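Local coordinates for protein-tyrosine-phosphatase (Vibrio vulnificus, PDB 7DHF) that probably removes phosphate from tyrosine residues of proteins, as a low-molecular-weight protein tyrosine phosphatase encoded by the wzb gene, at residues N6-V11 / Y83-V88; V13-R18 / H70-L75; G116-P121 / Y135-E140. The protein carries 1 engineered substitution. One frame throughout, in Å; residues are numbered along the deposited sequence. Where two conformers were deposited one is given.

Interaction 1 of 3, residues N6-V11 / Y83-V88; sequences NKILVV and YDLILV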
ATOM      1  N   ASN A   6       5.503 -12.126   8.379  1.00 14.28           N
ATOM      2  CA  ASN A   6       6.453 -11.216   9.003  1.00 14.32           C
ATOM      3  C   ASN A   6       6.863 -10.058   8.114  1.00 13.96           C
ATOM      4  O   ASN A   6       7.107  -8.962   8.623  1.00 15.77           O
ATOM      5  CB  ASN A   6       7.709 -11.980   9.430  1.00 16.51           C
ATOM      6  CG  ASN A   6       7.419 -13.007  10.501  1.00 19.76           C
ATOM      7  OD1 ASN A   6       6.607 -12.771  11.396  1.00 20.77           O
ATOM      8  ND2 ASN A   6       8.073 -14.156  10.413  1.00 21.89           N
ATOM      9  N   LYS A   7       6.946 -10.274   6.805  1.00 13.29           N
ATOM     10  CA  LYS A   7       7.271  -9.228   5.845  1.00 13.50           C
ATOM     11  C   LYS A   7       6.034  -8.971   4.996  1.00 12.02           C
ATOM     12  O   LYS A   7       5.495  -9.900   4.383  1.00 12.59           O
ATOM     13  CB  LYS A   7       8.448  -9.655   4.968  1.00 15.31           C
ATOM     14  CG  LYS A   7       9.735  -9.894   5.745  1.00 17.77           C
ATOM     15  CD  LYS A   7      10.892 -10.279   4.832  1.00 21.41           C
ATOM     16  CE  LYS A   7      11.359  -9.102   3.986  1.00 24.37           C
ATOM     17  NZ  LYS A   7      12.443  -9.484   3.039  1.00 26.61           N
ATOM     18  N   ILE A   8       5.594  -7.715   4.958  1.00 10.80           N
ATOM     19  CA  ILE A   8       4.327  -7.335   4.344  1.00 10.61           C
ATOM     20  C   ILE A   8       4.606  -6.305   3.258  1.00  9.75           C
ATOM     21  O   ILE A   8       5.298  -5.310   3.501  1.00 10.55           O
ATOM     22  CB  ILE A   8       3.358  -6.755   5.391  1.00 11.29           C
ATOM     23  CG1 ILE A   8       3.140  -7.752   6.534  1.00 12.33           C
ATOM     24  CG2 ILE A   8       2.031  -6.387   4.743  1.00 12.41           C
ATOM     25  CD1 ILE A   8       2.543  -7.136   7.776  1.00 13.52           C
ATOM     26  N   LEU A   9       4.048  -6.532   2.070  1.00  9.97           N
ATOM     27  CA  LEU A   9       4.196  -5.624   0.939  1.00  9.63           C
ATOM     28  C   LEU A   9       2.829  -5.045   0.600  1.00  9.61           C
ATOM     29  O   LEU A   9       1.907  -5.788   0.248  1.00 10.33           O
ATOM     30  CB  LEU A   9       4.769  -6.365  -0.271  1.00  9.97           C
ATOM     31  CG  LEU A   9       5.115  -5.503  -1.488  1.00 11.00           C
ATOM     32  CD1 LEU A   9       6.307  -4.597  -1.196  1.00 11.20           C
ATOM     33  CD2 LEU A   9       5.388  -6.376  -2.701  1.00 11.93           C
ATOM     34  N   VAL A  10       2.700  -3.726   0.709  1.00  9.07           N
ATOM     35  CA  VAL A  10       1.468  -3.030   0.355  1.00  8.85           C
ATOM     36  C   VAL A  10       1.576  -2.586  -1.097  1.00  9.26           C
ATOM     37  O   VAL A  10       2.547  -1.925  -1.481  1.00  9.96           O
ATOM     38  CB  VAL A  10       1.238  -1.832   1.289  1.00  9.73           C
ATOM     39  CG1 VAL A  10      -0.050  -1.108   0.930  1.00  9.90           C
ATOM     40  CG2 VAL A  10       1.213  -2.293   2.739  1.00  9.97           C
ATOM     41  N   VAL A  11       0.584  -2.945  -1.910  1.00 10.02           N
ATOM     42  CA  VAL A  11       0.676  -2.785  -3.355  1.00  9.47           C
ATOM     43  C   VAL A  11      -0.500  -1.975  -3.877  1.00  9.56           C
ATOM     44  O   VAL A  11      -1.653  -2.200  -3.494  1.00 10.55           O
ATOM     45  CB  VAL A  11       0.764  -4.150  -4.066  1.00 11.27           C
ATOM     46  CG1 VAL A  11       0.658  -3.990  -5.580  1.00 12.56           C
ATOM     47  CG2 VAL A  11       2.063  -4.846  -3.696  1.00 11.52           C
ATOM     48  N   TYR A  83       8.519 -11.208   0.335  1.00 14.56           N
ATOM     49  CA  TYR A  83       7.493 -10.855   1.304  1.00 13.25           C
ATOM     50  C   TYR A  83       6.549 -12.026   1.531  1.00 13.37           C
ATOM     51  O   TYR A  83       6.291 -12.827   0.628  1.00 14.30           O
ATOM     52  CB  TYR A  83       6.745  -9.582   0.869  1.00 13.52           C
ATOM     53  CG  TYR A  83       7.679  -8.397   0.873  1.00 12.97           C
ATOM     54  CD1 TYR A  83       7.825  -7.609   2.005  1.00 13.45           C
ATOM     55  CD2 TYR A  83       8.460  -8.103  -0.237  1.00 13.87           C
ATOM     56  CE1 TYR A  83       8.703  -6.546   2.022  1.00 13.43           C
ATOM     57  CE2 TYR A  83       9.338  -7.042  -0.230  1.00 13.18           C
ATOM     58  CZ  TYR A  83       9.459  -6.269   0.902  1.00 13.38           C
ATOM     59  OH  TYR A  83      10.338  -5.215   0.911  1.00 14.89           O
ATOM     60  N   ASP A  84       6.058 -12.124   2.767  1.00 12.97           N
ATOM     61  CA  ASP A  84       5.164 -13.201   3.171  1.00 12.60           C
ATOM     62  C   ASP A  84       3.707 -12.893   2.869  1.00 12.13           C
ATOM     63  O   ASP A  84       2.907 -13.818   2.685  1.00 13.08           O
ATOM     64  CB  ASP A  84       5.294 -13.442   4.676  1.00 13.53           C
ATOM     65  CG  ASP A  84       6.715 -13.743   5.097  1.00 15.75           C
ATOM     66  OD1 ASP A  84       7.320 -14.672   4.523  1.00 18.27           O
ATOM     67  OD2 ASP A  84       7.219 -13.058   6.011  1.00 16.52           O
ATOM     68  N   LEU A  85       3.347 -11.614   2.833  1.00 11.49           N
ATOM     69  CA  LEU A  85       1.970 -11.184   2.661  1.00 11.58           C
ATOM     70  C   LEU A  85       1.961  -9.957   1.766  1.00 11.21           C
ATOM     71  O   LEU A  85       2.781  -9.051   1.938  1.00 11.84           O
ATOM     72  CB  LEU A  85       1.346 -10.828   4.017  1.00 11.89           C
ATOM     73  CG  LEU A  85      -0.099 -10.327   4.010  1.00 12.03           C
ATOM     74  CD1 LEU A  85      -1.049 -11.402   3.505  1.00 12.63           C
ATOM     75  CD2 LEU A  85      -0.498  -9.863   5.402  1.00 13.30           C
ATOM     76  N   ILE A  86       1.041  -9.941   0.807  1.00 10.84           N
ATOM     77  CA  ILE A  86       0.864  -8.814  -0.101  1.00 11.16           C
ATOM     78  C   ILE A  86      -0.563  -8.313   0.054  1.00 10.17           C
ATOM     79  O   ILE A  86      -1.512  -9.098  -0.050  1.00 10.90           O
ATOM     80  CB  ILE A  86       1.144  -9.217  -1.561  1.00 11.25           C
ATOM     81  CG1 ILE A  86       2.573  -9.753  -1.696  1.00 12.43           C
ATOM     82  CG2 ILE A  86       0.924  -8.026  -2.489  1.00 13.01           C
ATOM     83  CD1 ILE A  86       2.872 -10.380  -3.039  1.00 13.54           C
ATOM     84  N   LEU A  87      -0.712  -7.014   0.316  1.00  9.71           N
ATOM     85  CA  LEU A  87      -2.020  -6.392   0.509  1.00  9.83           C
ATOM     86  C   LEU A  87      -2.222  -5.351  -0.583  1.00  9.62           C
ATOM     87  O   LEU A  87      -1.504  -4.347  -0.625  1.00 10.01           O
ATOM     88  CB  LEU A  87      -2.113  -5.751   1.891  1.00 10.11           C
ATOM     89  CG  LEU A  87      -1.955  -6.699   3.083  1.00 10.21           C
ATOM     90  CD1 LEU A  87      -2.026  -5.923   4.387  1.00 11.60           C
ATOM     91  CD2 LEU A  87      -3.007  -7.796   3.064  1.00 11.04           C
ATOM     92  N   VAL A  88      -3.197  -5.586  -1.462  1.00  9.95           N
ATOM     93  CA  VAL A  88      -3.481  -4.686  -2.576  1.00  9.67           C
ATOM     94  C   VAL A  88      -4.599  -3.729  -2.185  1.00  9.75           C
ATOM     95  O   VAL A  88      -5.470  -4.048  -1.368  1.00  9.97           O
ATOM     96  CB  VAL A  88      -3.834  -5.452  -3.871  1.00 10.68           C
ATOM     97  CG1 VAL A  88      -2.653  -6.288  -4.335  1.00 11.71           C
ATOM     98  CG2 VAL A  88      -5.077  -6.318  -3.676  1.00 11.80           C
TER
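Leu9 and Val11 meet Ile86 and Val88 on one face of a parallel sheet, while Ile8 and Val10 share the other with Leu85 and Leu87. Strands 7-11 and 85-88 are neighbours in its middle, inclined by 20°, with strand 34-39 beyond the first and 108-110 beyond the second. The backbone bonds alternate: Leu9 N gives to Leu85 O at 2.8 Å, then Leu87 N to Leu9 O. Packing is close and buried toward the C-terminal end, where Val11 CG2 presses on Ile86 CG2 at 3.6 Å and helix 92-100 lies over Ile86 and Val88. On the other face, Ile8 CG2 reaches Leu87 CD1 at 4.1 Å, a more relaxed fit.

The N-terminal end is more open to solvent, at Asn6, Lys7 and Asp84, though not loosely packed. Here the Tyr83 ring stands between two side chains that cross it at about right angles. Leu9 CB sits over one face, toward the rim, 3.7 Å from Tyr83 CG. Over the opposite face the Lys7 chain bends at chi3 (71°), which carries NZ to 4.9 Å from the Tyr83 ring centroid, only 12° off its normal, a cation-pi contact; NZ also has a weak hydrogen bond to Gln82 O. Asp84 turns its carboxylate back onto the first strand: OD2 takes Lys7 N at 2.9 Å and Asn6 N at 3.1 Å, the two donors reaching its anti side from opposite faces of the plane. Lys7 O is gripped twice, by Asp84 N (2.8 Å) and Leu85 N.

Backbone pairing thus gives way to a side-chain carboxylate that receives two main-chain N-H groups, an environment likely to keep Asp84 ionised, while the ring probably offers the lysine charge a polarisable surface at the strands' N-terminal end.

Interaction 2 of 3, residues V13-R18 / H70-L75; sequences VGNICR and HQSQQL. With PO4 (phosphate ion), chain E.
Asn15 leans across to meet His70, Ser72 and Gln73, and each of its side-chain atoms has something to touch. Asn15 CB lies 3.4 Å from Ser72 OG. CG is set anti to the backbone N (chi1 -163°), which aims the amide at the 70-75 loop and puts Asn15 CG 3.6 Å from His70 NE2, the amide and ring planes standing nearly perpendicular (83°). Asn15 OD1 then takes Gln73 N at 2.9 Å, in the carbonyl plane and on a lone pair, and lies against Ser72 CA; a water sits within hydrogen-bonding distance of both Asn15 OD1 and Gln71 O. ND2 turns the other way, passing His70 CE1 and bonding to Ser19 OG and Ser37 OG.

His70 NE2, with the acceptor lying in its ring plane, donates to Asn15 O at 2.8 Å, and Ser72 OG donates to Gly14 O at 2.8 Å.

Residues 13-18 belong to the family's phosphate-binding P-loop, which begins at Ala12, an engineered residue at the predicted nucleophile position. Amides of Val13, Gly14, Ile16, Cys17 and Arg18 donate to the phosphate ion, and Arg18 NE adds an almost straight bond to its O2 (2.8 Å, 178°) while NH2 reaches O4.

A hydroxyl and an imidazole thus hold the outward carbonyls, consistent with these bonds fixing the loop while its N-H groups point inward.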
ATOM      1  N   VAL A  13      -0.799   1.050  -7.532  1.00 10.49           N
ATOM      2  CA  VAL A  13      -0.475   1.306  -8.937  1.00 10.52           C
ATOM      3  C   VAL A  13       0.771   2.185  -9.088  1.00  9.75           C
ATOM      4  O   VAL A  13       1.745   1.789  -9.726  1.00 10.69           O
ATOM      5  CB  VAL A  13      -1.686   1.887  -9.698  1.00 12.51           C
ATOM      6  CG1 VAL A  13      -1.320   2.216 -11.141  1.00 13.43           C
ATOM      7  CG2 VAL A  13      -2.850   0.911  -9.651  1.00 15.36           C
ATOM      8  N   GLY A  14       0.742   3.391  -8.524  1.00  9.98           N
ATOM      9  CA  GLY A  14       1.843   4.320  -8.704  1.00 10.09           C
ATOM     10  C   GLY A  14       2.883   4.268  -7.603  1.00  9.34           C
ATOM     11  O   GLY A  14       4.019   4.713  -7.792  1.00 10.09           O
ATOM     12  N   ASN A  15       2.501   3.727  -6.447  1.00  9.30           N
ATOM     13  CA  ASN A  15       3.362   3.695  -5.265  1.00  8.67           C
ATOM     14  C   ASN A  15       3.773   5.102  -4.830  1.00  8.88           C
ATOM     15  O   ASN A  15       4.895   5.328  -4.373  1.00  9.90           O
ATOM     16  CB  ASN A  15       4.569   2.770  -5.467  1.00  9.18           C
ATOM     17  CG  ASN A  15       5.262   2.385  -4.159  1.00  9.15           C
ATOM     18  OD1 ASN A  15       6.487   2.257  -4.113  1.00  9.75           O
ATOM     19  ND2 ASN A  15       4.486   2.184  -3.100  1.00  9.76           N
ATOM     20  N   ILE A  16       2.843   6.051  -4.949  1.00  9.40           N
ATOM     21  CA  ILE A  16       3.061   7.409  -4.455  1.00 10.20           C
ATOM     22  C   ILE A  16       1.968   7.904  -3.520  1.00 10.06           C
ATOM     23  O   ILE A  16       2.202   8.877  -2.778  1.00 10.38           O
ATOM     24  CB  ILE A  16       3.278   8.418  -5.609  1.00 10.77           C
ATOM     25  CG1 ILE A  16       2.101   8.386  -6.591  1.00 11.34           C
ATOM     26  CG2 ILE A  16       4.602   8.146  -6.314  1.00 10.92           C
ATOM     27  CD1 ILE A  16       2.065   9.561  -7.554  1.00 13.29           C
ATOM     28  N   CYS A  17       0.776   7.302  -3.500  1.00  9.88           N
ATOM     29  CA  CYS A  17      -0.314   7.791  -2.660  1.00  9.68           C
ATOM     30  C   CYS A  17      -0.767   6.746  -1.643  1.00  9.41           C
ATOM     31  O   CYS A  17      -0.361   6.797  -0.478  1.00 10.08           O
ATOM     32  CB  CYS A  17      -1.493   8.250  -3.526  1.00 10.70           C
ATOM     33  SG  CYS A  17      -1.150   9.734  -4.517  1.00 11.29           S
ATOM     34  N   ARG A  18      -1.603   5.795  -2.068  1.00  9.33           N
ATOM     35  CA  ARG A  18      -2.203   4.853  -1.123  1.00  9.53           C
ATOM     36  C   ARG A  18      -1.172   3.880  -0.572  1.00  8.85           C
ATOM     37  O   ARG A  18      -1.138   3.615   0.636  1.00  9.68           O
ATOM     38  CB  ARG A  18      -3.317   4.061  -1.800  1.00  9.80           C
ATOM     39  CG  ARG A  18      -4.514   4.872  -2.229  1.00  9.95           C
ATOM     40  CD  ARG A  18      -5.336   4.091  -3.230  1.00 10.58           C
ATOM     41  NE  ARG A  18      -4.584   3.875  -4.462  1.00 10.38           N
ATOM     42  CZ  ARG A  18      -5.030   3.183  -5.503  1.00 10.20           C
ATOM     43  NH1 ARG A  18      -6.235   2.628  -5.469  1.00 10.67           N
ATOM     44  NH2 ARG A  18      -4.269   3.046  -6.579  1.00 10.93           N
ATOM     45  N   HIS A  70      10.211   8.261   1.249  1.00 11.85           N
ATOM     46  CA  HIS A  70       9.705   7.164   0.446  1.00 10.79           C
ATOM     47  C   HIS A  70      10.225   7.294  -0.979  1.00 10.67           C
ATOM     48  O   HIS A  70      10.417   8.400  -1.491  1.00 11.66           O
ATOM     49  CB  HIS A  70       8.178   7.184   0.422  1.00 10.37           C
ATOM     50  CG  HIS A  70       7.581   6.186  -0.517  1.00 10.23           C
ATOM     51  ND1 HIS A  70       7.590   4.831  -0.265  1.00 10.25           N
ATOM     52  CD2 HIS A  70       6.975   6.342  -1.718  1.00 10.36           C
ATOM     53  CE1 HIS A  70       7.009   4.196  -1.266  1.00 10.23           C
ATOM     54  NE2 HIS A  70       6.626   5.090  -2.161  1.00 10.37           N
ATOM     55  N   GLN A  71      10.462   6.149  -1.614  1.00 11.12           N
ATOM     56  CA  GLN A  71      10.829   6.092  -3.022  1.00 11.83           C
ATOM     57  C   GLN A  71       9.938   5.066  -3.704  1.00 10.62           C
ATOM     58  O   GLN A  71       9.967   3.883  -3.349  1.00 10.97           O
ATOM     59  CB  GLN A  71      12.298   5.706  -3.193  1.00 14.40           C
ATOM     60  CG  GLN A  71      13.282   6.728  -2.660  1.00 17.46           C
ATOM     61  CD  GLN A  71      14.716   6.252  -2.772  1.00 22.23           C
ATOM     62  OE1 GLN A  71      15.071   5.193  -2.255  1.00 26.30           O
ATOM     63  NE2 GLN A  71      15.544   7.025  -3.461  1.00 23.57           N
ATOM     64  N   SER A  72       9.152   5.516  -4.677  1.00 10.37           N
ATOM     65  CA  SER A  72       8.292   4.612  -5.427  1.00  9.86           C
ATOM     66  C   SER A  72       9.124   3.538  -6.121  1.00 10.11           C
ATOM     67  O   SER A  72      10.183   3.820  -6.687  1.00 10.48           O
ATOM     68  CB  SER A  72       7.504   5.402  -6.470  1.00 10.79           C
ATOM     69  OG  SER A  72       6.808   4.539  -7.351  1.00 10.33           O
ATOM     70  N   GLN A  73       8.640   2.296  -6.069  1.00 10.03           N
ATOM     71  CA  GLN A  73       9.310   1.188  -6.735  1.00 10.54           C
ATOM     72  C   GLN A  73       8.290   0.329  -7.471  1.00 10.80           C
ATOM     73  O   GLN A  73       7.110   0.275  -7.114  1.00 10.68           O
ATOM     74  CB  GLN A  73      10.121   0.321  -5.758  1.00 10.90           C
ATOM     75  CG  GLN A  73       9.300  -0.634  -4.904  1.00 10.39           C
ATOM     76  CD  GLN A  73      10.172  -1.494  -4.015  1.00 11.56           C
ATOM     77  OE1 GLN A  73      11.247  -1.936  -4.424  1.00 14.00           O
ATOM     78  NE2 GLN A  73       9.721  -1.729  -2.791  1.00 11.53           N
ATOM     79  N   GLN A  74       8.784  -0.373  -8.488  1.00 10.59           N
ATOM     80  CA  GLN A  74       7.957  -1.203  -9.351  1.00 11.12           C
ATOM     81  C   GLN A  74       7.779  -2.594  -8.756  1.00 11.37           C
ATOM     82  O   GLN A  74       8.715  -3.177  -8.199  1.00 12.35           O
ATOM     83  CB  GLN A  74       8.625  -1.326 -10.722  1.00 11.60           C
ATOM     84  CG  GLN A  74       7.993  -2.339 -11.672  1.00 11.88           C
ATOM     85  CD  GLN A  74       6.574  -1.982 -12.063  1.00 11.62           C
ATOM     86  OE1 GLN A  74       6.262  -0.820 -12.322  1.00 11.98           O
ATOM     87  NE2 GLN A  74       5.704  -2.984 -12.106  1.00 11.66           N
ATOM     88  N   LEU A  75       6.567  -3.125  -8.889  1.00 11.61           N
ATOM     89  CA  LEU A  75       6.292  -4.487  -8.460  0.52 12.19           C
ATOM     90  C   LEU A  75       6.901  -5.470  -9.452  1.00 12.07           C
ATOM     91  O   LEU A  75       6.654  -5.384 -10.658  1.00 12.99           O
ATOM     92  CB  LEU A  75       4.785  -4.702  -8.388  0.52 13.78           C
ATOM     93  CG  LEU A  75       4.323  -6.066  -7.876  0.52 15.22           C
ATOM     94  CD1 LEU A  75       4.502  -6.165  -6.369  0.52 16.42           C
ATOM     95  CD2 LEU A  75       2.876  -6.298  -8.257  0.52 16.19           C
TER
HETATM   96  P   PO4 E 201      -0.885   4.466  -5.343  1.00  9.78           P
HETATM   97  O1  PO4 E 201      -0.051   5.631  -5.833  1.00 10.09           O
HETATM   98  O2  PO4 E 201      -2.083   5.024  -4.611  1.00 10.22           O
HETATM   99  O3  PO4 E 201      -0.024   3.661  -4.398  1.00 11.78           O
HETATM  100  O4  PO4 E 201      -1.328   3.642  -6.530  1.00 10.73           O
HETATM  101  O   HOH W   1       8.757   1.617  -2.338  1.00 11.14           O

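Interaction 3 of 3, residues G116-P121 / Y135-E140; sequences GQKDIP and YQLIDE
Ile120 and Leu137 make the centre of this contact, which is mainly apolar. Their side chains run alongside each other in opposite directions, with Ile120 CG1 at 3.9 Å from Leu137 CB. The ethyl arm of Ile120 goes on to cross Ile138, Ile120 CD1 resting 3.9 Å from Ile138 CG1. The branches of Leu137 are divided between two flanking residues: CD1 touches Pro121 CD at 4.1 Å, and CD2 meets Lys118 CE at 3.9 Å, the lysine chain being curled onto it by its bends at chi3 and chi4 (54° and 71°).

No hydrogen bond joins the two segments; the polar groups find partners within the helix or outside both segments. On the exposed side of the helix, Gln136 NE2 gives a nearly straight bond to the anti lone pair of Glu140 OE2 at 2.7 Å, one turn on. In the loop, Asp119 OD1 accepts from Lys91 N, and Ile120 O from Arg18 NH1.

The loop runs straight on into Asp122, the predicted proton donor, with the Asp-Pro sequence of this family's acid loop. Its rest on helix 128-146 is consistent with the low-molecular-weight phosphatase fold, in which the acid loop leads to the active site.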
ATOM      1  N   GLY A 116     -15.404  -4.509   5.086  1.00 11.24           N
ATOM      2  CA  GLY A 116     -16.362  -4.872   4.064  1.00 11.76           C
ATOM      3  C   GLY A 116     -15.756  -5.277   2.743  1.00 11.27           C
ATOM      4  O   GLY A 116     -16.449  -5.225   1.720  1.00 11.60           O
ATOM      5  N   GLN A 117     -14.488  -5.682   2.729  1.00 10.70           N
ATOM      6  CA  GLN A 117     -13.787  -6.034   1.495  1.00 10.40           C
ATOM      7  C   GLN A 117     -13.933  -4.922   0.457  1.00 10.50           C
ATOM      8  O   GLN A 117     -14.301  -5.145  -0.698  1.00 11.52           O
ATOM      9  CB  GLN A 117     -14.246  -7.394   0.971  1.00 11.71           C
ATOM     10  CG  GLN A 117     -14.051  -8.493   2.006  1.00 13.04           C
ATOM     11  CD  GLN A 117     -14.223  -9.887   1.447  1.00 14.00           C
ATOM     12  OE1 GLN A 117     -13.251 -10.540   1.076  1.00 16.05           O
ATOM     13  NE2 GLN A 117     -15.462 -10.359   1.404  1.00 13.15           N
ATOM     14  N   LYS A 118     -13.625  -3.705   0.893  1.00 11.16           N
ATOM     15  CA  LYS A 118     -13.814  -2.498   0.102  1.00 12.20           C
ATOM     16  C   LYS A 118     -12.516  -2.095  -0.583  1.00 10.79           C
ATOM     17  O   LYS A 118     -11.437  -2.169   0.013  1.00 12.10           O
ATOM     18  CB  LYS A 118     -14.261  -1.344   1.001  1.00 16.79           C
ATOM     19  CG  LYS A 118     -15.767  -1.168   1.135  1.00 23.09           C
ATOM     20  CD  LYS A 118     -16.133  -0.218   2.283  1.00 27.44           C
ATOM     21  CE  LYS A 118     -15.443   1.142   2.200  1.00 29.57           C
ATOM     22  NZ  LYS A 118     -15.959   1.988   1.092  1.00 30.07           N
ATOM     23  N   ASP A 119     -12.631  -1.657  -1.834  1.00 11.51           N
ATOM     24  CA  ASP A 119     -11.512  -1.021  -2.514  1.00 11.54           C
ATOM     25  C   ASP A 119     -11.256   0.358  -1.917  1.00 11.40           C
ATOM     26  O   ASP A 119     -12.166   1.019  -1.409  1.00 12.89           O
ATOM     27  CB  ASP A 119     -11.821  -0.844  -4.001  1.00 12.46           C
ATOM     28  CG  ASP A 119     -11.831  -2.151  -4.763  1.00 14.00           C
ATOM     29  OD1 ASP A 119     -11.455  -3.192  -4.187  1.00 13.37           O
ATOM     30  OD2 ASP A 119     -12.198  -2.127  -5.957  1.00 16.66           O
ATOM     31  N   ILE A 120     -10.004   0.790  -1.985  1.00 10.66           N
ATOM     32  CA  ILE A 120      -9.608   2.123  -1.537  1.00 10.73           C
ATOM     33  C   ILE A 120      -9.205   2.920  -2.774  1.00 11.42           C
ATOM     34  O   ILE A 120      -8.193   2.597  -3.417  1.00 11.24           O
ATOM     35  CB  ILE A 120      -8.479   2.050  -0.501  1.00 10.85           C
ATOM     36  CG1 ILE A 120      -8.984   1.314   0.747  1.00 11.28           C
ATOM     37  CG2 ILE A 120      -7.980   3.454  -0.151  1.00 11.77           C
ATOM     38  CD1 ILE A 120      -7.931   1.038   1.790  1.00 12.16           C
ATOM     39  N   PRO A 121      -9.959   3.949  -3.161  1.00 12.71           N
ATOM     40  CA  PRO A 121      -9.704   4.622  -4.438  1.00 13.56           C
ATOM     41  C   PRO A 121      -8.487   5.533  -4.409  1.00 12.76           C
ATOM     42  O   PRO A 121      -8.112   6.095  -3.377  1.00 12.90           O
ATOM     43  CB  PRO A 121     -10.983   5.435  -4.666  1.00 15.88           C
ATOM     44  CG  PRO A 121     -11.501   5.701  -3.302  1.00 16.85           C
ATOM     45  CD  PRO A 121     -11.141   4.502  -2.474  1.00 15.00           C
ATOM     46  N   TYR A 135      -6.941   8.226   3.467  1.00 11.42           N
ATOM     47  CA  TYR A 135      -6.276   7.958   4.736  1.00 10.74           C
ATOM     48  C   TYR A 135      -7.232   7.312   5.728  1.00 10.23           C
ATOM     49  O   TYR A 135      -6.855   6.379   6.446  1.00 10.44           O
ATOM     50  CB  TYR A 135      -5.674   9.235   5.330  1.00 11.20           C
ATOM     51  CG  TYR A 135      -4.809   8.917   6.524  1.00 11.16           C
ATOM     52  CD1 TYR A 135      -3.450   8.695   6.374  1.00 12.03           C
ATOM     53  CD2 TYR A 135      -5.361   8.778   7.793  1.00 11.50           C
ATOM     54  CE1 TYR A 135      -2.656   8.369   7.450  1.00 12.48           C
ATOM     55  CE2 TYR A 135      -4.573   8.448   8.879  1.00 11.89           C
ATOM     56  CZ  TYR A 135      -3.221   8.246   8.701  1.00 12.88           C
ATOM     57  OH  TYR A 135      -2.423   7.916   9.772  1.00 15.05           O
ATOM     58  N   GLN A 136      -8.473   7.797   5.784  1.00 10.56           N
ATOM     59  CA  GLN A 136      -9.448   7.229   6.710  1.00 10.75           C
ATOM     60  C   GLN A 136      -9.641   5.739   6.461  1.00 10.70           C
ATOM     61  O   GLN A 136      -9.596   4.930   7.395  1.00 10.67           O
ATOM     62  CB  GLN A 136     -10.780   7.969   6.578  1.00 12.39           C
ATOM     63  CG  GLN A 136     -11.857   7.476   7.533  1.00 13.35           C
ATOM     64  CD  GLN A 136     -11.532   7.778   8.980  1.00 15.35           C
ATOM     65  OE1 GLN A 136     -10.887   8.782   9.284  1.00 17.32           O
ATOM     66  NE2 GLN A 136     -11.977   6.913   9.881  1.00 16.14           N
ATOM     67  N   LEU A 137      -9.874   5.358   5.203  1.00 10.26           N
ATOM     68  CA  LEU A 137     -10.063   3.946   4.886  1.00 10.33           C
ATOM     69  C   LEU A 137      -8.802   3.147   5.179  1.00  9.78           C
ATOM     70  O   LEU A 137      -8.873   2.042   5.726  1.00 10.03           O
ATOM     71  CB  LEU A 137     -10.478   3.781   3.425  1.00 11.92           C
ATOM     72  CG  LEU A 137     -11.839   4.361   3.033  1.00 13.24           C
ATOM     73  CD1 LEU A 137     -12.071   4.191   1.540  1.00 15.60           C
ATOM     74  CD2 LEU A 137     -12.972   3.721   3.822  1.00 15.08           C
ATOM     75  N   ILE A 138      -7.637   3.682   4.810  1.00  9.69           N
ATOM     76  CA  ILE A 138      -6.382   2.983   5.073  1.00  9.33           C
ATOM     77  C   ILE A 138      -6.195   2.781   6.569  1.00  8.82           C
ATOM     78  O   ILE A 138      -5.804   1.697   7.022  1.00  9.87           O
ATOM     79  CB  ILE A 138      -5.207   3.746   4.432  1.00  9.96           C
ATOM     80  CG1 ILE A 138      -5.294   3.648   2.907  1.00 10.44           C
ATOM     81  CG2 ILE A 138      -3.867   3.217   4.937  1.00 10.32           C
ATOM     82  CD1 ILE A 138      -4.338   4.561   2.168  1.00 11.48           C
ATOM     83  N   ASP A 139      -6.483   3.816   7.359  1.00  9.46           N
ATOM     84  CA  ASP A 139      -6.332   3.731   8.808  1.00  9.72           C
ATOM     85  C   ASP A 139      -7.251   2.661   9.391  1.00  9.61           C
ATOM     86  O   ASP A 139      -6.805   1.776  10.131  1.00  9.94           O
ATOM     87  CB  ASP A 139      -6.632   5.105   9.412  1.00 11.98           C
ATOM     88  CG  ASP A 139      -6.321   5.184  10.892  1.00 17.62           C
ATOM     89  OD1 ASP A 139      -5.600   4.306  11.407  1.00 20.73           O
ATOM     90  OD2 ASP A 139      -6.789   6.147  11.536  1.00 21.21           O
ATOM     91  N   GLU A 140      -8.543   2.726   9.067  1.00  9.64           N
ATOM     92  CA  GLU A 140      -9.482   1.725   9.565  1.00  9.97           C
ATOM     93  C   GLU A 140      -9.070   0.323   9.135  1.00 10.04           C
ATOM     94  O   GLU A 140      -9.109  -0.621   9.936  1.00 10.74           O
ATOM     95  CB  GLU A 140     -10.883   2.030   9.036  1.00 10.87           C
ATOM     96  CG  GLU A 140     -11.503   3.307   9.577  1.00 13.18           C
ATOM     97  CD  GLU A 140     -12.903   3.541   9.039  1.00 16.50           C
ATOM     98  OE1 GLU A 140     -13.588   2.548   8.712  1.00 18.18           O
ATOM     99  OE2 GLU A 140     -13.318   4.717   8.944  1.00 18.40           O
TER

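From the N terminus, the chain lays down strand 7-12 and turns directly into the P-loop, of which 13-18 is the greater part. Interaction 2 closes first, when the chain returns at 70-75, and interaction 1 follows at 83-88, so the P-loop contact sits within the larger loop that the paired strands complete. Leu75 joins the two, its CD1 packing on Leu9 and Val11 of the first strand. Interaction 3 comes afterwards in series, a short closure of the loop 116-121 onto helix 128-146, on the far side of the chain's centre from interaction 2. Arg18 spans that gap, touching both segments of interaction 3. Central sheet, phosphate site and C-terminal helix are thereby tied together.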